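Local coordinates for protein MdcE (Pseudomonas aeruginosa, PDB 5VIP) that probably serves as the gamma subunit of a biotin-independent malonate decarboxylase, with a likely transferase role, at residues Arg140-Gly145 and Gln167-Ile172; Gln129-Ala134 and Phe161-Tyr166; Pro57-Ala62 and Asp92-Ala97; Arg225-Glu230 and Arg244-Glu249. One frame throughout, in Å; residues are numbered along the deposited sequence.

Contact 1 (Arg140-Gly145 and Gln167-Ile172); sequences RARLAG and QANRLI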
loop_
_atom_site.group_PDB
_atom_site.type_symbol
_atom_site.label_atom_id
_atom_site.label_comp_id
_atom_site.label_asym_id
_atom_site.label_seq_id
_atom_site.Cartn_x
_atom_site.Cartn_y
_atom_site.Cartn_z
ATOM N N ARG A 140 4.380 -9.266 5.956
ATOM C CA ARG A 140 4.964 -10.580 6.204
ATOM C C ARG A 140 5.218 -10.772 7.690
ATOM O O ARG A 140 4.961 -11.845 8.240
ATOM C CB ARG A 140 6.263 -10.762 5.411
ATOM C CG ARG A 140 6.044 -11.109 3.942
ATOM C CD ARG A 140 7.335 -11.472 3.226
ATOM N NE ARG A 140 8.228 -10.327 3.078
ATOM C CZ ARG A 140 9.384 -10.197 3.719
ATOM N NH1 ARG A 140 9.795 -11.156 4.536
ATOM N NH2 ARG A 140 10.135 -9.120 3.528
ATOM N N ALA A 141 5.702 -9.720 8.341
ATOM C CA ALA A 141 5.908 -9.759 9.786
ATOM C C ALA A 141 4.596 -10.019 10.516
ATOM O O ALA A 141 4.549 -10.845 11.421
ATOM C CB ALA A 141 6.544 -8.467 10.274
ATOM N N ARG A 142 3.530 -9.318 10.134
ATOM C CA ARG A 142 2.220 -9.533 10.746
ATOM C C ARG A 142 1.729 -10.968 10.531
ATOM O O ARG A 142 1.300 -11.628 11.479
ATOM C CB ARG A 142 1.188 -8.528 10.197
ATOM C CG ARG A 142 -0.249 -8.740 10.709
ATOM C CD ARG A 142 -1.214 -7.606 10.282
ATOM N NE ARG A 142 -1.072 -7.258 8.861
ATOM C CZ ARG A 142 -1.441 -8.046 7.852
ATOM N NH1 ARG A 142 -1.981 -9.238 8.088
ATOM N NH2 ARG A 142 -1.257 -7.649 6.595
ATOM N N LEU A 143 1.797 -11.451 9.292
ATOM C CA LEU A 143 1.342 -12.802 8.977
ATOM C C LEU A 143 2.153 -13.861 9.732
ATOM O O LEU A 143 1.634 -14.926 10.050
ATOM C CB LEU A 143 1.418 -13.066 7.464
ATOM C CG LEU A 143 0.447 -12.250 6.596
ATOM C CD1 LEU A 143 0.781 -12.399 5.124
ATOM C CD2 LEU A 143 -0.989 -12.673 6.865
ATOM N N ALA A 144 3.420 -13.560 10.004
ATOM C CA ALA A 144 4.303 -14.496 10.702
ATOM C C ALA A 144 4.072 -14.497 12.215
ATOM O O ALA A 144 4.642 -15.324 12.931
ATOM C CB ALA A 144 5.761 -14.171 10.393
ATOM N N GLY A 145 3.256 -13.567 12.705
ATOM C CA GLY A 145 2.933 -13.525 14.117
ATOM C C GLY A 145 3.529 -12.384 14.925
ATOM O O GLY A 145 3.391 -12.360 16.144
ATOM N N GLN A 167 -0.391 -1.354 7.714
ATOM C CA GLN A 167 -0.487 -2.810 7.792
ATOM C C GLN A 167 -0.689 -3.324 9.223
ATOM O O GLN A 167 -0.645 -4.525 9.460
ATOM C CB GLN A 167 0.761 -3.461 7.190
ATOM C CG GLN A 167 0.789 -3.442 5.671
ATOM C CD GLN A 167 -0.437 -4.122 5.057
ATOM O OE1 GLN A 167 -0.742 -5.268 5.369
ATOM N NE2 GLN A 167 -1.143 -3.407 4.184
ATOM N N ALA A 168 -0.915 -2.422 10.172
ATOM C CA ALA A 168 -0.970 -2.805 11.591
ATOM C C ALA A 168 -2.151 -3.724 11.939
ATOM O O ALA A 168 -3.233 -3.616 11.354
ATOM C CB ALA A 168 -1.025 -1.541 12.468
ATOM N N ASN A 169 -1.929 -4.633 12.886
ATOM C CA ASN A 169 -3.022 -5.362 13.540
ATOM C C ASN A 169 -4.004 -4.417 14.242
ATOM O O ASN A 169 -5.203 -4.663 14.269
ATOM C CB ASN A 169 -2.493 -6.345 14.585
ATOM C CG ASN A 169 -1.590 -7.405 14.004
ATOM O OD1 ASN A 169 -0.375 -7.231 13.941
ATOM N ND2 ASN A 169 -2.175 -8.529 13.612
ATOM N N ARG A 170 -3.478 -3.359 14.847
ATOM C CA ARG A 170 -4.305 -2.402 15.586
ATOM C C ARG A 170 -3.800 -0.990 15.367
ATOM O O ARG A 170 -2.593 -0.750 15.392
ATOM C CB ARG A 170 -4.312 -2.706 17.086
ATOM C CG ARG A 170 -4.753 -4.106 17.461
ATOM C CD ARG A 170 -6.257 -4.294 17.371
ATOM N NE ARG A 170 -6.598 -5.594 17.934
ATOM C CZ ARG A 170 -6.433 -6.750 17.294
ATOM N NH1 ARG A 170 -5.952 -6.772 16.055
ATOM N NH2 ARG A 170 -6.745 -7.887 17.893
ATOM N N LEU A 171 -4.729 -0.067 15.127
ATOM C CA LEU A 171 -4.399 1.338 14.954
ATOM C C LEU A 171 -4.896 2.149 16.144
ATOM O O LEU A 171 -6.077 2.087 16.502
ATOM C CB LEU A 171 -5.007 1.892 13.665
ATOM C CG LEU A 171 -4.426 1.400 12.334
ATOM C CD1 LEU A 171 -5.230 1.989 11.195
ATOM C CD2 LEU A 171 -2.956 1.784 12.203
ATOM N N ILE A 172 -3.986 2.901 16.752
ATOM C CA ILE A 172 -4.324 3.811 17.849
ATOM C C ILE A 172 -3.947 5.222 17.449
ATOM O O ILE A 172 -2.830 5.455 16.991
ATOM C CB ILE A 172 -3.586 3.431 19.151
ATOM C CG1 ILE A 172 -4.028 2.043 19.620
ATOM C CG2 ILE A 172 -3.790 4.506 20.244
ATOM C CD1 ILE A 172 -3.047 1.386 20.597
HETATM O O HOH W 1 0.222 -10.615 13.866
#

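Contact 2 (Gln129-Ala134 and Phe161-Tyr166); sequences QALAGA and FLAHGY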
loop_
_atom_site.group_PDB
_atom_site.type_symbol
_atom_site.label_atom_id
_atom_site.label_comp_id
_atom_site.label_asym_id
_atom_site.label_seq_id
_atom_site.Cartn_x
_atom_site.Cartn_y
_atom_site.Cartn_z
ATOM N N GLN A 129 8.193 1.104 -5.731
ATOM C CA GLN A 129 8.732 -0.217 -5.407
ATOM C C GLN A 129 9.346 -0.208 -4.011
ATOM O O GLN A 129 9.257 -1.185 -3.263
ATOM C CB GLN A 129 9.780 -0.643 -6.452
ATOM C CG GLN A 129 10.325 -2.054 -6.257
ATOM C CD GLN A 129 9.240 -3.117 -6.413
ATOM O OE1 GLN A 129 8.853 -3.473 -7.527
ATOM N NE2 GLN A 129 8.734 -3.608 -5.290
ATOM N N ALA A 130 9.982 0.908 -3.677
ATOM C CA ALA A 130 10.569 1.090 -2.353
ATOM C C ALA A 130 9.491 1.045 -1.282
ATOM O O ALA A 130 9.652 0.390 -0.253
ATOM C CB ALA A 130 11.333 2.411 -2.287
ATOM N N LEU A 131 8.382 1.738 -1.525
ATOM C CA LEU A 131 7.286 1.730 -0.555
ATOM C C LEU A 131 6.629 0.350 -0.527
ATOM O O LEU A 131 6.198 -0.105 0.524
ATOM C CB LEU A 131 6.262 2.822 -0.866
ATOM C CG LEU A 131 6.572 4.174 -0.195
ATOM C CD1 LEU A 131 7.989 4.654 -0.505
ATOM C CD2 LEU A 131 5.542 5.218 -0.614
ATOM N N ALA A 132 6.572 -0.324 -1.677
ATOM C CA ALA A 132 6.085 -1.700 -1.703
ATOM C C ALA A 132 6.958 -2.611 -0.840
ATOM O O ALA A 132 6.454 -3.527 -0.185
ATOM C CB ALA A 132 6.035 -2.225 -3.127
ATOM N N GLY A 133 8.270 -2.387 -0.874
ATOM C CA GLY A 133 9.187 -3.125 -0.015
ATOM C C GLY A 133 8.824 -2.997 1.463
ATOM O O GLY A 133 8.844 -3.979 2.215
ATOM N N ALA A 134 8.480 -1.784 1.886
ATOM C CA ALA A 134 8.098 -1.552 3.278
ATOM C C ALA A 134 6.796 -2.270 3.627
ATOM O O ALA A 134 6.682 -2.902 4.683
ATOM C CB ALA A 134 7.968 -0.049 3.560
ATOM N N PHE A 161 1.726 6.665 4.704
ATOM C CA PHE A 161 0.978 5.884 5.699
ATOM C C PHE A 161 0.798 4.421 5.254
ATOM O O PHE A 161 0.865 3.503 6.076
ATOM C CB PHE A 161 -0.395 6.533 5.976
ATOM C CG PHE A 161 -1.178 5.886 7.104
ATOM C CD1 PHE A 161 -0.535 5.201 8.131
ATOM C CD2 PHE A 161 -2.563 5.968 7.127
ATOM C CE1 PHE A 161 -1.258 4.608 9.158
ATOM C CE2 PHE A 161 -3.297 5.385 8.159
ATOM C CZ PHE A 161 -2.640 4.697 9.172
ATOM N N LEU A 162 0.567 4.193 3.963
ATOM C CA LEU A 162 0.469 2.808 3.474
ATOM C C LEU A 162 1.756 2.040 3.804
ATOM O O LEU A 162 1.717 0.877 4.232
ATOM C CB LEU A 162 0.200 2.776 1.963
ATOM C CG LEU A 162 -1.204 3.213 1.537
ATOM C CD1 LEU A 162 -1.331 3.319 0.022
ATOM C CD2 LEU A 162 -2.250 2.249 2.089
ATOM N N ALA A 163 2.893 2.714 3.644
ATOM C CA ALA A 163 4.201 2.092 3.850
ATOM C C ALA A 163 4.559 1.970 5.326
ATOM O O ALA A 163 5.266 1.051 5.726
ATOM C CB ALA A 163 5.289 2.884 3.123
ATOM N N HIS A 164 4.079 2.916 6.126
ATOM C CA HIS A 164 4.483 2.995 7.523
ATOM C C HIS A 164 3.266 3.182 8.413
ATOM O O HIS A 164 2.850 4.309 8.685
ATOM C CB HIS A 164 5.472 4.143 7.716
ATOM C CG HIS A 164 5.944 4.302 9.126
ATOM N ND1 HIS A 164 6.587 3.294 9.815
ATOM C CD2 HIS A 164 5.886 5.360 9.971
ATOM C CE1 HIS A 164 6.893 3.720 11.029
ATOM N NE2 HIS A 164 6.485 4.972 11.148
ATOM N N GLY A 165 2.669 2.068 8.813
ATOM C CA GLY A 165 1.548 2.095 9.715
ATOM C C GLY A 165 0.320 1.329 9.273
ATOM O O GLY A 165 -0.320 0.707 10.099
ATOM N N TYR A 166 -0.034 1.358 7.989
ATOM C CA TYR A 166 -1.377 0.911 7.636
ATOM C C TYR A 166 -1.492 -0.626 7.566
ATOM O O TYR A 166 -2.588 -1.155 7.391
ATOM C CB TYR A 166 -1.836 1.480 6.294
ATOM C CG TYR A 166 -3.233 2.078 6.332
ATOM C CD1 TYR A 166 -3.566 3.159 5.524
ATOM C CD2 TYR A 166 -4.179 1.637 7.261
ATOM C CE1 TYR A 166 -4.841 3.720 5.570
ATOM C CE2 TYR A 166 -5.442 2.211 7.322
ATOM C CZ TYR A 166 -5.766 3.241 6.467
ATOM O OH TYR A 166 -7.023 3.827 6.529
#

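Contact 3 (Pro57-Ala62 and Asp92-Ala97); sequences PVRFLA and DEALEA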
loop_
_atom_site.group_PDB
_atom_site.type_symbol
_atom_site.label_atom_id
_atom_site.label_comp_id
_atom_site.label_asym_id
_atom_site.label_seq_id
_atom_site.Cartn_x
_atom_site.Cartn_y
_atom_site.Cartn_z
ATOM N N PRO A 57 9.008 -8.226 24.302
ATOM C CA PRO A 57 9.977 -7.605 23.385
ATOM C C PRO A 57 9.294 -6.752 22.305
ATOM O O PRO A 57 8.350 -7.228 21.686
ATOM C CB PRO A 57 10.696 -8.810 22.760
ATOM C CG PRO A 57 9.732 -9.956 22.911
ATOM C CD PRO A 57 9.020 -9.698 24.208
ATOM N N VAL A 58 9.747 -5.514 22.111
ATOM C CA VAL A 58 9.189 -4.647 21.071
ATOM C C VAL A 58 10.276 -3.914 20.288
ATOM O O VAL A 58 11.390 -3.717 20.777
ATOM C CB VAL A 58 8.205 -3.588 21.650
ATOM C CG1 VAL A 58 7.196 -4.230 22.582
ATOM C CG2 VAL A 58 8.948 -2.480 22.367
ATOM N N ARG A 59 9.947 -3.511 19.064
ATOM C CA ARG A 59 10.814 -2.637 18.289
ATOM C C ARG A 59 10.005 -1.424 17.839
ATOM O O ARG A 59 8.956 -1.570 17.203
ATOM C CB ARG A 59 11.420 -3.386 17.092
ATOM C CG ARG A 59 12.112 -2.496 16.060
ATOM C CD ARG A 59 12.888 -3.345 15.038
ATOM N NE ARG A 59 14.124 -3.875 15.615
ATOM C CZ ARG A 59 15.166 -4.321 14.913
ATOM N NH1 ARG A 59 15.136 -4.323 13.581
ATOM N NH2 ARG A 59 16.249 -4.762 15.547
ATOM N N PHE A 60 10.478 -0.235 18.206
ATOM C CA PHE A 60 9.860 1.024 17.790
ATOM C C PHE A 60 10.413 1.453 16.432
ATOM O O PHE A 60 11.613 1.359 16.183
ATOM C CB PHE A 60 10.120 2.144 18.814
ATOM C CG PHE A 60 9.438 1.946 20.150
ATOM C CD1 PHE A 60 8.159 2.440 20.376
ATOM C CD2 PHE A 60 10.092 1.296 21.190
ATOM C CE1 PHE A 60 7.537 2.277 21.609
ATOM C CE2 PHE A 60 9.474 1.126 22.425
ATOM C CZ PHE A 60 8.197 1.617 22.632
ATOM N N LEU A 61 9.542 1.948 15.558
ATOM C CA LEU A 61 9.984 2.458 14.266
ATOM C C LEU A 61 9.291 3.763 13.976
ATOM O O LEU A 61 8.081 3.859 14.087
ATOM C CB LEU A 61 9.690 1.469 13.127
ATOM C CG LEU A 61 10.295 0.075 13.224
ATOM C CD1 LEU A 61 9.225 -0.911 13.659
ATOM C CD2 LEU A 61 10.877 -0.320 11.882
ATOM N N ALA A 62 10.066 4.754 13.571
ATOM C CA ALA A 62 9.520 6.044 13.217
ATOM C C ALA A 62 10.270 6.617 12.028
ATOM O O ALA A 62 11.503 6.551 11.958
ATOM C CB ALA A 62 9.597 7.011 14.416
ATOM N N ASP A 92 12.475 -6.459 8.176
ATOM C CA ASP A 92 12.936 -7.798 7.820
ATOM C C ASP A 92 14.032 -8.289 8.777
ATOM O O ASP A 92 14.142 -9.488 9.036
ATOM C CB ASP A 92 13.445 -7.838 6.378
ATOM C CG ASP A 92 13.284 -9.204 5.751
ATOM O OD1 ASP A 92 12.127 -9.639 5.570
ATOM O OD2 ASP A 92 14.312 -9.853 5.455
ATOM N N GLU A 93 14.832 -7.360 9.295
ATOM C CA GLU A 93 15.866 -7.705 10.272
ATOM C C GLU A 93 15.238 -8.353 11.507
ATOM O O GLU A 93 15.690 -9.395 11.962
ATOM C CB GLU A 93 16.676 -6.468 10.676
ATOM C CG GLU A 93 17.677 -6.750 11.796
ATOM C CD GLU A 93 18.427 -5.509 12.272
ATOM O OE1 GLU A 93 17.790 -4.455 12.498
ATOM O OE2 GLU A 93 19.665 -5.594 12.425
ATOM N N ALA A 94 14.187 -7.735 12.039
ATOM C CA ALA A 94 13.482 -8.288 13.187
ATOM C C ALA A 94 12.817 -9.628 12.863
ATOM O O ALA A 94 12.851 -10.554 13.672
ATOM C CB ALA A 94 12.444 -7.291 13.701
ATOM N N LEU A 95 12.212 -9.728 11.683
ATOM C CA LEU A 95 11.510 -10.946 11.279
ATOM C C LEU A 95 12.462 -12.145 11.240
ATOM O O LEU A 95 12.141 -13.232 11.738
ATOM C CB LEU A 95 10.844 -10.736 9.911
ATOM C CG LEU A 95 10.085 -11.880 9.232
ATOM C CD1 LEU A 95 8.871 -12.294 10.052
ATOM C CD2 LEU A 95 9.657 -11.477 7.828
ATOM N N GLU A 96 13.642 -11.929 10.669
ATOM C CA GLU A 96 14.639 -12.987 10.525
ATOM C C GLU A 96 15.260 -13.367 11.866
ATOM O O GLU A 96 15.537 -14.533 12.116
ATOM C CB GLU A 96 15.726 -12.553 9.541
ATOM C CG GLU A 96 15.202 -12.332 8.117
ATOM C CD GLU A 96 14.699 -13.614 7.466
ATOM O OE1 GLU A 96 15.395 -14.644 7.572
ATOM O OE2 GLU A 96 13.610 -13.598 6.850
ATOM N N ALA A 97 15.463 -12.378 12.729
ATOM C CA ALA A 97 16.032 -12.621 14.055
ATOM C C ALA A 97 15.106 -13.451 14.950
ATOM O O ALA A 97 15.580 -14.259 15.751
ATOM C CB ALA A 97 16.368 -11.296 14.732
#

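Contact 4 (Arg225-Glu230 and Arg244-Glu249); sequences RTLPVE and RTCLGE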
loop_
_atom_site.group_PDB
_atom_site.type_symbol
_atom_site.label_atom_id
_atom_site.label_comp_id
_atom_site.label_asym_id
_atom_site.label_seq_id
_atom_site.Cartn_x
_atom_site.Cartn_y
_atom_site.Cartn_z
ATOM N N ARG A 225 -8.564 2.289 18.914
ATOM C CA ARG A 225 -8.791 3.290 19.944
ATOM C C ARG A 225 -8.252 4.654 19.662
ATOM O O ARG A 225 -7.317 4.784 18.927
ATOM C CB ARG A 225 -8.159 2.851 21.240
ATOM C CG ARG A 225 -8.802 1.632 21.805
ATOM C CD ARG A 225 -8.839 1.594 23.286
ATOM N NE ARG A 225 -9.331 0.339 23.782
ATOM C CZ ARG A 225 -10.267 -0.420 23.231
ATOM N NH1 ARG A 225 -10.890 -0.087 22.114
ATOM N NH2 ARG A 225 -10.594 -1.545 23.814
ATOM N N THR A 226 -8.859 5.653 20.290
ATOM C CA THR A 226 -8.333 7.011 20.279
ATOM C C THR A 226 -7.949 7.395 21.711
ATOM O O THR A 226 -8.512 6.862 22.672
ATOM C CB THR A 226 -9.339 8.040 19.716
ATOM O OG1 THR A 226 -10.531 8.036 20.511
ATOM C CG2 THR A 226 -9.707 7.707 18.277
ATOM N N LEU A 227 -6.979 8.298 21.838
ATOM C CA LEU A 227 -6.416 8.675 23.135
ATOM C C LEU A 227 -6.204 10.173 23.246
ATOM O O LEU A 227 -5.438 10.756 22.478
ATOM C CB LEU A 227 -5.066 7.997 23.372
ATOM C CG LEU A 227 -4.941 6.482 23.479
ATOM C CD1 LEU A 227 -3.482 6.139 23.778
ATOM C CD2 LEU A 227 -5.867 5.934 24.557
ATOM N N PRO A 228 -6.857 10.807 24.223
ATOM C CA PRO A 228 -6.554 12.222 24.425
ATOM C C PRO A 228 -5.227 12.387 25.156
ATOM O O PRO A 228 -4.859 11.519 25.944
ATOM C CB PRO A 228 -7.732 12.717 25.276
ATOM C CG PRO A 228 -8.203 11.506 26.013
ATOM C CD PRO A 228 -7.944 10.324 25.094
ATOM N N VAL A 229 -4.511 13.476 24.885
ATOM C CA VAL A 229 -3.243 13.752 25.553
ATOM C C VAL A 229 -3.181 15.228 25.988
ATOM O O VAL A 229 -3.836 16.083 25.385
ATOM C CB VAL A 229 -2.025 13.409 24.641
ATOM C CG1 VAL A 229 -2.000 11.915 24.325
ATOM C CG2 VAL A 229 -2.077 14.206 23.348
ATOM N N GLU A 230 -2.393 15.526 27.022
ATOM C CA GLU A 230 -2.285 16.908 27.524
ATOM C C GLU A 230 -1.381 17.791 26.671
ATOM O O GLU A 230 -1.737 18.930 26.341
ATOM C CB GLU A 230 -1.773 16.938 28.973
ATOM C CG GLU A 230 -2.342 15.872 29.879
ATOM C CD GLU A 230 -1.596 15.765 31.218
ATOM O OE1 GLU A 230 -0.895 16.731 31.599
ATOM O OE2 GLU A 230 -1.723 14.712 31.893
ATOM N N ARG A 244 1.610 4.142 26.932
ATOM C CA ARG A 244 2.229 2.842 27.188
ATOM C C ARG A 244 1.192 1.816 27.622
ATOM O O ARG A 244 1.242 0.655 27.206
ATOM C CB ARG A 244 3.332 2.958 28.244
ATOM C CG ARG A 244 4.665 3.362 27.654
ATOM C CD ARG A 244 5.720 3.633 28.704
ATOM N NE ARG A 244 6.977 3.992 28.056
ATOM C CZ ARG A 244 7.994 4.594 28.661
ATOM N NH1 ARG A 244 7.903 4.915 29.944
ATOM N NH2 ARG A 244 9.097 4.881 27.979
ATOM N N THR A 245 0.245 2.254 28.443
ATOM C CA THR A 245 -0.820 1.378 28.917
ATOM C C THR A 245 -1.661 0.877 27.753
ATOM O O THR A 245 -1.937 -0.314 27.637
ATOM C CB THR A 245 -1.726 2.101 29.920
ATOM O OG1 THR A 245 -0.955 2.440 31.077
ATOM C CG2 THR A 245 -2.885 1.209 30.334
ATOM N N CYS A 246 -2.059 1.809 26.893
ATOM C CA CYS A 246 -2.889 1.491 25.735
ATOM C C CYS A 246 -2.162 0.559 24.761
ATOM O O CYS A 246 -2.746 -0.412 24.274
ATOM C CB CYS A 246 -3.315 2.784 25.042
ATOM S SG CYS A 246 -4.559 2.563 23.741
ATOM N N LEU A 247 -0.885 0.831 24.505
ATOM C CA LEU A 247 -0.061 -0.057 23.673
ATOM C C LEU A 247 0.009 -1.460 24.270
ATOM O O LEU A 247 -0.047 -2.463 23.548
ATOM C CB LEU A 247 1.352 0.501 23.511
ATOM C CG LEU A 247 1.542 1.817 22.763
ATOM C CD1 LEU A 247 2.992 2.291 22.897
ATOM C CD2 LEU A 247 1.156 1.661 21.282
ATOM N N GLY A 248 0.147 -1.522 25.595
ATOM C CA GLY A 248 0.151 -2.789 26.304
ATOM C C GLY A 248 -1.139 -3.562 26.097
ATOM O O GLY A 248 -1.123 -4.772 25.861
ATOM N N GLU A 249 -2.266 -2.863 26.179
ATOM C CA GLU A 249 -3.556 -3.512 25.985
ATOM C C GLU A 249 -3.778 -3.940 24.524
ATOM O O GLU A 249 -4.397 -4.969 24.260
ATOM C CB GLU A 249 -4.676 -2.588 26.459
ATOM C CG GLU A 249 -4.630 -2.373 27.971
ATOM C CD GLU A 249 -5.525 -1.254 28.452
ATOM O OE1 GLU A 249 -6.330 -0.727 27.647
ATOM O OE2 GLU A 249 -5.423 -0.904 29.647
#

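Contact 1 (Arg140-Gly145 and Gln167-Ile172)
The last turn of helix 127-143 meets the loop that leads into strand 170-174, where Arg142 grips Gln167 side-on. This is a helix end joined to the lead-in of a strand of the main sheet. Arg142 NE bonds to the backbone Gln167 O at 2.8 Å, with an N-H...O angle of 136°, so this bond is well bent. The oxygen lies somewhat out of the guanidinium plane. Arg142 NH2 gives the second bond, to Gln167 OE1 at 2.7 Å, straighter and in the guanidinium plane. The Gln167 amide is turned 48° from the guanidinium. The Arg142 chain runs extended to CD and then bends at chi3 (46°), which turns the head onto Gln167. Its aliphatic part crosses Asn169 at a slant, with Arg142 CG 3.5 Å from Asn169 ND2. One water bridges the two segments between Arg142 O and Asn169 ND2, and accepts from the amide. Asn169 OD1 takes the backbone N of Leu148. The helix closes at Gly145 in a Schellman motif. Arg142 NH1 goes to the carbonyl of Arg259, and Gln167 NE2 bonds to the backbone of another protein chain. A buried guanidinium thus has partners on all three nitrogens, all of them neutral oxygens. Its charge is probably spread over these carbonyl dipoles rather than matched by one carboxylate.

Contact 2 (Gln129-Ala134 and Phe161-Tyr166)
Leu131 and Ala134, one turn apart on helix 127-143, both press on the methyl of Ala163. Leu131 has an unusual shape. Its chi1 is -89° and its chi2 is 53°, which turns the two methyls back from the partner and brings the branch carbon forward. Leu131 CG is therefore the part of the leucine nearest Ala163, 3.8 Å from Ala163 CB. Leu131 CB lies slightly farther from the same methyl. Ala134 approaches from the next turn. Its CB is 4.0 Å from Ala163 CB and 3.6 Å from Ala163 O, so the backbone carbonyl is part of the surface it packs on. The contact is plain apolar packing of helix 127-143 on the end of the short helix 158-163. The small alanines let the backbones come near: the CA atoms of Ala134 and Ala163 are 5.4 Å apart.

Beyond Ala163 the chain leaves the helix at His164, and Gly165 has a positive phi. Tyr166 N still reaches back to Phe161 O at 3.0 Å. Their rings meet as well: Phe161 CE2 lies over the centre of the Tyr166 ring, 3.4 Å above its plane. The edge of the Phe161 ring faces His164 O. The His164 side chain turns off from helix 127-143 and is fixed at both nitrogens, ND1 by the hydroxyl of Tyr138 and NE2 by the carbonyl of Ile110. Leu131 also touches Val79 and an apolar side chain of another protein chain.

Contact 3 (Pro57-Ala62 and Asp92-Ala97)
Arg59 reaches from strand 56-63 to Glu93 and Ala94 on helix 81-97. Its CB points toward the helix, and CG continues the line, anti to the backbone N. CD passes 4.2 Å from Ala94 CB. The chain then bends at chi3 (-75°), which sets the head beside the helix. Arg59 NE turns to another strand and makes a salt bridge with Asp50, its strongest polar partner. Arg59 NH1 makes the salt bridge of this contact, 2.9 Å from Glu93 OE1, with an N-H...O angle of 150°. It meets that oxygen on the anti side, 28° out of the carboxylate plane. The two flat groups are steeply turned, and Glu93 comes to the guanidinium edge. Arg59 NH1 also makes a weak bond to the carbonyl of Ala90. Arg59 NH2 comes within 3.4 Å of Glu93 OE1 and has its own hydrogen bond elsewhere. Ala94 lies over the rim of one guanidinium face. Glu93 OE1 is shared with Arg39, so the carboxylate joins two arginines. Arg105 lies close to Arg59 NH2, a like charge. Asp50 and Glu93 probably offset much of this positive charge. The contact lies where the sheet meets the flank of helix 81-97. Strand 46-53 runs antiparallel on one side of the Arg59 strand, strand 106-113 parallel on the other, and the helix packs onward against Ala144 through Leu95.

Contact 4 (Arg225-Glu230 and Arg244-Glu249)
The flat groups here are the guanidinium of Arg225 and the carboxylate of Glu249, and neither lays a face or an edge on the opposite segment. They stand near each other without touching: Arg225 NE is 5.0 Å from Glu249 OE1. Opposite charges at this range probably attract weakly, where both side chains are exposed. Arg225 touches Cys246 through its CB instead, 4.4 Å from the sulfur. The elements are strand 225-227, the outermost strand of the main sheet within this chain, and helix 237-254, which lies on one face of that sheet. The link between them is a strand-to-helix connection, with the helix packed back over the strand it follows.

Leu227 and Cys246 carry the packing. Both point toward each other from their backbones. The Cys246 sulfur is placed anti to its own N (chi1 -171°), which swings it over the leucine end. The two Leu227 methyls form a fork. Leu227 CD1 comes closest, 3.6 Å from Cys246 CB.

Ile172, on the neighbouring strand 170-174, packs on both residues, and Val243 also touches Leu227 from the previous turn of the helix. Farther along, Glu230 is held to the same helix by a salt bridge with Arg242. In the fork itself, Cys246 SG is equally near both methyls, 3.7 Å from Leu227 CD1 and 3.7 Å from Leu227 CD2.

In the fold
From the N terminus, contact 3 comes first. It closes the loop between strand 56-63 and helix 81-97. Contacts 2 and 1 both start on helix 127-143 and then cross: 129-134 and 140-145 open in that order, and 161-166 and 167-172 close in the same order. Contact 4 comes last and closes a short loop from strand 225-227, outermost in this chain, to helix 237-254. Contacts 1, 3 and 4 all reach the six-stranded sheet. Contact 1 meets contact 3 through the salt bridge of Arg140 with Asp92, and meets contact 2 where Leu171 packs on Gly165 and Tyr166. Contacts 2 and 4 lie on opposite sides of the chain's centre, with centres about 24 Å apart.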